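Local coordinates for tail component (Lactobacillus phage J-1, PDB 5LY8), which probably recognises sugars on the surface of the host Lactobacillus through this second carbohydrate-binding module of the phage's evolved distal tail protein, at residues E113-Y118 / V123-L128; A92-V97 / V204-W209. All coordinates share one frame; numbering follows the deposited sequence.

In the fold
From the N terminus the chain first reaches 92-97, at the start of strand 94-103 in the sheet of six strands. It then crosses to the other, mixed sheet, where strand 110-118 turns back into strand 121-130; contact 1 closes this short hairpin. More than a hundred residues after 92-97, segment 204-209 brings the chain back beside the hairpin, and contact 2 closes a long loop that holds contact 1 entirely within it. Thr117 exchanges backbone hydrogen bonds with Asp207 and Gly208, joining the two contacts as neighbouring strands of one sheet. Contact 1 thus pairs two strands within one sheet, whereas contact 2 packs that sheet against its partner across the core of the sandwich.

Contact 1. Residues E113-Y118 / V123-L128; sequences EFNLTY and VASLAL
Val123 and Ala124 both face Leu116 and share its carbonyl: Val123 N lies 2.8 Å from Leu116 O, and Ala124 N 3.1 Å from the same oxygen. Two residues set against one make this a classic beta bulge, placed just where the hairpin leaves its turn. Val123 also leans its CG2 methyl on Tyr118 CB at 3.8 Å, an apolar touch suited to a branched residue beside the turn. Ala124 returns the bond through its own carbonyl, Leu116 N meeting Ala124 O at 2.9 Å, and its methyl lies on the sheet face that carries Leu116.

From here the pairing is regular and antiparallel, the core of a beta hairpin in one layer of the concanavalin-like sandwich. Ser125 belongs to a non-hydrogen-bonded pair with Asn115, and side chains supply the link the backbones leave out. The hydroxyl of Ser125, turned away from its own nitrogen (chi1 175°), reaches across to donate from OG to Asn115 OD1 at 2.7 Å, coming in 31° off the carbonyl plane. The other end of the amide is held too: Asn115 ND2 donates almost straight, within its amide plane, to Glu113 OE1 at 2.9 Å, and also serves Val35 O. Glu113 in turn accepts from Ala37 N and Phe38 N and pairs with Arg111, so this buried carboxylate is probably well compensated, while bonds at both ends of the Asn115 amide fix its rotation.

Leu126 forms a hydrogen-bonded pair with Phe114, with 2.9 Å both from Phe114 N to Leu126 O and from Leu126 N to Phe114 O. Both side chains lie on the apolar face, where Phe114 meets Val100 of the opposing sheet. At Ala127, back on the polar face, a lone methyl sits alongside the aliphatic part of Glu113, with Ser141 of the next strand as another neighbour.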
loop_
_atom_site.group_PDB
_atom_site.type_symbol
_atom_site.label_atom_id
_atom_site.label_comp_id
_atom_site.label_asym_id
_atom_site.label_seq_id
_atom_site.Cartn_x
_atom_site.Cartn_y
_atom_site.Cartn_z
ATOM N N GLU A 113 -2.383 3.211 1.949
ATOM C CA GLU A 113 -1.914 2.960 0.593
ATOM C C GLU A 113 -0.575 2.281 0.655
ATOM O O GLU A 113 0.311 2.728 1.394
ATOM C CB GLU A 113 -1.767 4.253 -0.219
ATOM C CG GLU A 113 -3.081 4.947 -0.503
ATOM C CD GLU A 113 -2.948 6.201 -1.337
ATOM O OE1 GLU A 113 -1.820 6.535 -1.786
ATOM O OE2 GLU A 113 -3.996 6.872 -1.524
ATOM N N PHE A 114 -0.407 1.233 -0.159
ATOM C CA PHE A 114 0.890 0.626 -0.445
ATOM C C PHE A 114 1.100 0.841 -1.941
ATOM O O PHE A 114 0.365 0.284 -2.772
ATOM C CB PHE A 114 0.959 -0.844 -0.045
ATOM C CG PHE A 114 0.921 -1.014 1.457
ATOM C CD1 PHE A 114 1.977 -0.589 2.238
ATOM C CD2 PHE A 114 -0.192 -1.543 2.086
ATOM C CE1 PHE A 114 1.933 -0.713 3.637
ATOM C CE2 PHE A 114 -0.231 -1.685 3.488
ATOM C CZ PHE A 114 0.843 -1.280 4.250
ATOM N N ASN A 115 2.078 1.700 -2.276
ATOM C CA ASN A 115 2.295 2.183 -3.628
ATOM C C ASN A 115 3.645 1.843 -4.174
ATOM O O ASN A 115 4.642 1.881 -3.441
ATOM C CB ASN A 115 2.181 3.732 -3.603
ATOM C CG ASN A 115 0.829 4.214 -3.158
ATOM O OD1 ASN A 115 -0.151 3.481 -3.264
ATOM N ND2 ASN A 115 0.750 5.424 -2.628
ATOM N N LEU A 116 3.673 1.538 -5.477
ATOM C CA LEU A 116 4.905 1.351 -6.245
ATOM C C LEU A 116 4.925 2.467 -7.277
ATOM O O LEU A 116 3.899 2.763 -7.912
ATOM C CB LEU A 116 4.959 -0.027 -6.893
ATOM C CG LEU A 116 5.045 -1.164 -5.868
ATOM C CD1 LEU A 116 4.810 -2.485 -6.520
ATOM C CD2 LEU A 116 6.389 -1.170 -5.111
ATOM N N THR A 117 6.096 3.089 -7.435
ATOM C CA THR A 117 6.240 4.284 -8.250
ATOM C C THR A 117 7.382 4.187 -9.219
ATOM O O THR A 117 8.249 3.322 -9.082
ATOM C CB THR A 117 6.435 5.500 -7.305
ATOM O OG1 THR A 117 7.664 5.376 -6.574
ATOM C CG2 THR A 117 5.275 5.664 -6.308
ATOM N N TYR A 118 7.397 5.109 -10.178
ATOM C CA TYR A 118 8.500 5.259 -11.117
ATOM C C TYR A 118 8.664 6.725 -11.399
ATOM O O TYR A 118 7.707 7.391 -11.827
ATOM C CB TYR A 118 8.324 4.487 -12.438
ATOM C CG TYR A 118 9.579 4.506 -13.289
ATOM C CD1 TYR A 118 10.739 3.877 -12.856
ATOM C CD2 TYR A 118 9.618 5.187 -14.503
ATOM C CE1 TYR A 118 11.903 3.909 -13.613
ATOM C CE2 TYR A 118 10.773 5.198 -15.280
ATOM C CZ TYR A 118 11.908 4.548 -14.832
ATOM O OH TYR A 118 13.060 4.567 -15.580
ATOM N N VAL A 123 2.707 3.860 -10.202
ATOM C CA VAL A 123 2.572 2.787 -11.160
ATOM C C VAL A 123 1.448 1.861 -10.656
ATOM O O VAL A 123 0.544 1.530 -11.419
ATOM C CB VAL A 123 3.894 2.057 -11.440
ATOM C CG1 VAL A 123 3.674 0.798 -12.291
ATOM C CG2 VAL A 123 4.879 2.992 -12.126
ATOM N N ALA A 124 1.489 1.470 -9.374
ATOM C CA ALA A 124 0.415 0.655 -8.790
ATOM C C ALA A 124 0.140 1.129 -7.383
ATOM O O ALA A 124 1.075 1.467 -6.652
ATOM C CB ALA A 124 0.804 -0.835 -8.778
ATOM N N SER A 125 -1.146 1.130 -6.985
ATOM C CA SER A 125 -1.545 1.549 -5.649
ATOM C C SER A 125 -2.605 0.637 -5.099
ATOM O O SER A 125 -3.700 0.517 -5.691
ATOM C CB SER A 125 -2.071 2.983 -5.669
ATOM O OG SER A 125 -2.561 3.342 -4.378
ATOM N N LEU A 126 -2.267 -0.031 -3.977
ATOM C CA LEU A 126 -3.203 -0.881 -3.246
ATOM C C LEU A 126 -3.746 -0.057 -2.073
ATOM O O LEU A 126 -2.946 0.463 -1.294
ATOM C CB LEU A 126 -2.473 -2.131 -2.741
ATOM C CG LEU A 126 -3.321 -3.214 -2.070
ATOM C CD1 LEU A 126 -2.550 -4.532 -2.042
ATOM C CD2 LEU A 126 -3.747 -2.837 -0.630
ATOM N N ALA A 127 -5.057 0.081 -1.954
ATOM C CA ALA A 127 -5.632 0.820 -0.833
ATOM C C ALA A 127 -6.647 0.004 -0.093
ATOM O O ALA A 127 -7.341 -0.836 -0.673
ATOM C CB ALA A 127 -6.257 2.139 -1.307
ATOM N N LEU A 128 -6.741 0.260 1.225
ATOM C CA LEU A 128 -7.844 -0.187 2.049
ATOM C C LEU A 128 -8.367 1.053 2.746
ATOM O O LEU A 128 -7.562 1.859 3.231
ATOM C CB LEU A 128 -7.421 -1.230 3.092
ATOM C CG LEU A 128 -8.551 -1.837 3.911
ATOM C CD1 LEU A 128 -9.441 -2.766 3.068
ATOM C CD2 LEU A 128 -8.015 -2.619 5.105
#

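Contact 2. Residues A92-V97 / V204-W209; sequences ANFQFV and VPIDGW
Two apolar pairs make this contact: Phe94 with Ile206, and Phe96 with Trp209. The Ile206 CD1 methyl reaches the Phe94 ring at CE2, 3.6 Å away, and lies 3.8 Å from CD2 of that ring; the two side chains come from opposite directions, and the methyl approaches the ring obliquely. In the second pair the side chains cross at about a right angle. Phe96 CZ comes within 3.7 Å of Trp209 CB, so the phenyl ring rests on the stem of the tryptophan more than on its indole. The Phe96 ring and the five-membered ring of Trp209 are inclined at 55°, with centroids 5.8 Å apart.

The separation of the backbones suits large residues here: the CA atoms of Phe96 and Trp209 are 9.0 Å apart, because they lie in facing sheets. Phe96 spans the gap with its ring swung away from its own backbone nitrogen (chi1 176°). Trp209 turns the other way, its CG lying between backbone N and carbonyl carbon (chi1 64°), which carries the indole off toward Tyr18, on whose ring it stacks.

A second shell sets these groups in place. Leu116 of the hairpin touches both phenylalanine rings, and Phe231 on strand 223-238 meets Phe94, Phe96 and Ile206. Asp207 and Gly208 together face Thr117 in a classic beta bulge between the two contacting residues of their segment, while the Asp207 carboxylate takes the backbone N-H of Gln119. Backbone bonds of Phe94 with Lys174 and of Phe96 with Ile172 fix the strand that bears the two rings.

Built from carbon contacts alone, with its rings set obliquely, the contact should owe its stability to burial and shape fitting rather than to directional bonds.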
loop_
_atom_site.group_PDB
_atom_site.type_symbol
_atom_site.label_atom_id
_atom_site.label_comp_id
_atom_site.label_asym_id
_atom_site.label_seq_id
_atom_site.Cartn_x
_atom_site.Cartn_y
_atom_site.Cartn_z
ATOM N N ALA A 92 10.843 -6.312 -14.655
ATOM C CA ALA A 92 10.642 -7.716 -14.338
ATOM C C ALA A 92 9.598 -7.965 -13.250
ATOM O O ALA A 92 9.057 -7.024 -12.636
ATOM C CB ALA A 92 11.990 -8.369 -14.002
ATOM N N ASN A 93 9.299 -9.248 -13.025
ATOM C CA ASN A 93 8.301 -9.677 -12.051
ATOM C C ASN A 93 8.715 -9.369 -10.621
ATOM O O ASN A 93 9.906 -9.294 -10.308
ATOM C CB ASN A 93 8.061 -11.180 -12.172
ATOM C CG ASN A 93 7.499 -11.680 -13.476
ATOM O OD1 ASN A 93 7.454 -12.905 -13.705
ATOM N ND2 ASN A 93 7.076 -10.771 -14.342
ATOM N N PHE A 94 7.731 -9.164 -9.741
ATOM C CA PHE A 94 8.050 -8.844 -8.354
ATOM C C PHE A 94 6.906 -9.187 -7.464
ATOM O O PHE A 94 5.799 -9.439 -7.938
ATOM C CB PHE A 94 8.347 -7.320 -8.203
ATOM C CG PHE A 94 7.221 -6.379 -8.580
ATOM C CD1 PHE A 94 6.081 -6.267 -7.780
ATOM C CD2 PHE A 94 7.302 -5.599 -9.727
ATOM C CE1 PHE A 94 5.026 -5.422 -8.154
ATOM C CE2 PHE A 94 6.269 -4.711 -10.059
ATOM C CZ PHE A 94 5.133 -4.642 -9.284
ATOM N N GLN A 95 7.168 -9.162 -6.158
ATOM C CA GLN A 95 6.116 -9.133 -5.154
ATOM C C GLN A 95 6.477 -8.114 -4.095
ATOM O O GLN A 95 7.639 -8.034 -3.658
ATOM C CB GLN A 95 5.739 -10.484 -4.556
ATOM C CG GLN A 95 6.789 -11.153 -3.717
ATOM C CD GLN A 95 6.208 -12.308 -2.931
ATOM O OE1 GLN A 95 4.986 -12.415 -2.743
ATOM N NE2 GLN A 95 7.075 -13.131 -2.364
ATOM N N PHE A 96 5.473 -7.360 -3.669
ATOM C CA PHE A 96 5.591 -6.300 -2.657
ATOM C C PHE A 96 4.594 -6.635 -1.576
ATOM O O PHE A 96 3.392 -6.623 -1.855
ATOM C CB PHE A 96 5.261 -4.986 -3.353
ATOM C CG PHE A 96 5.206 -3.732 -2.531
ATOM C CD1 PHE A 96 6.226 -3.405 -1.634
ATOM C CD2 PHE A 96 4.199 -2.809 -2.730
ATOM C CE1 PHE A 96 6.216 -2.192 -0.939
ATOM C CE2 PHE A 96 4.181 -1.603 -2.026
ATOM C CZ PHE A 96 5.201 -1.284 -1.150
ATOM N N VAL A 97 5.084 -6.992 -0.384
ATOM C CA VAL A 97 4.250 -7.587 0.659
ATOM C C VAL A 97 4.302 -6.760 1.913
ATOM O O VAL A 97 5.409 -6.501 2.432
ATOM C CB VAL A 97 4.732 -9.033 0.946
ATOM C CG1 VAL A 97 3.846 -9.720 1.991
ATOM C CG2 VAL A 97 4.768 -9.872 -0.340
ATOM N N VAL A 204 6.693 -1.585 -18.287
ATOM C CA VAL A 204 6.641 -0.420 -17.411
ATOM C C VAL A 204 7.534 -0.639 -16.186
ATOM O O VAL A 204 7.353 -1.627 -15.474
ATOM C CB VAL A 204 5.177 -0.111 -17.001
ATOM C CG1 VAL A 204 5.122 1.055 -16.002
ATOM C CG2 VAL A 204 4.321 0.185 -18.237
ATOM N N PRO A 205 8.507 0.256 -15.942
ATOM C CA PRO A 205 9.418 0.055 -14.813
ATOM C C PRO A 205 8.904 0.590 -13.497
ATOM O O PRO A 205 7.944 1.379 -13.450
ATOM C CB PRO A 205 10.672 0.824 -15.236
ATOM C CG PRO A 205 10.193 1.841 -16.219
ATOM C CD PRO A 205 8.907 1.406 -16.782
ATOM N N ILE A 206 9.585 0.202 -12.427
ATOM C CA ILE A 206 9.382 0.747 -11.095
ATOM C C ILE A 206 10.738 1.086 -10.477
ATOM O O ILE A 206 11.754 0.443 -10.791
ATOM C CB ILE A 206 8.487 -0.085 -10.142
ATOM C CG1 ILE A 206 9.048 -1.463 -9.965
ATOM C CG2 ILE A 206 6.985 -0.091 -10.580
ATOM C CD1 ILE A 206 8.486 -2.147 -8.763
ATOM N N ASP A 207 10.759 2.077 -9.571
ATOM C CA ASP A 207 11.995 2.473 -8.903
ATOM C C ASP A 207 11.780 2.895 -7.451
ATOM O O ASP A 207 12.719 3.373 -6.821
ATOM C CB ASP A 207 12.729 3.602 -9.675
ATOM C CG ASP A 207 11.963 4.926 -9.680
ATOM O OD1 ASP A 207 10.999 5.050 -8.929
ATOM O OD2 ASP A 207 12.358 5.849 -10.432
ATOM N N GLY A 208 10.580 2.727 -6.913
ATOM C CA GLY A 208 10.343 3.183 -5.555
ATOM C C GLY A 208 9.057 2.666 -4.984
ATOM O O GLY A 208 8.198 2.138 -5.699
ATOM N N TRP A 209 8.930 2.842 -3.660
ATOM C CA TRP A 209 7.705 2.472 -2.960
ATOM C C TRP A 209 7.381 3.507 -1.913
ATOM O O TRP A 209 8.297 4.147 -1.378
ATOM C CB TRP A 209 7.831 1.071 -2.316
ATOM C CG TRP A 209 8.870 0.981 -1.231
ATOM C CD1 TRP A 209 10.199 0.719 -1.389
ATOM C CD2 TRP A 209 8.660 1.149 0.178
ATOM N NE1 TRP A 209 10.833 0.722 -0.170
ATOM C CE2 TRP A 209 9.911 0.991 0.808
ATOM C CE3 TRP A 209 7.537 1.438 0.977
ATOM C CZ2 TRP A 209 10.073 1.078 2.197
ATOM C CZ3 TRP A 209 7.706 1.560 2.347
ATOM C CH2 TRP A 209 8.952 1.328 2.945
#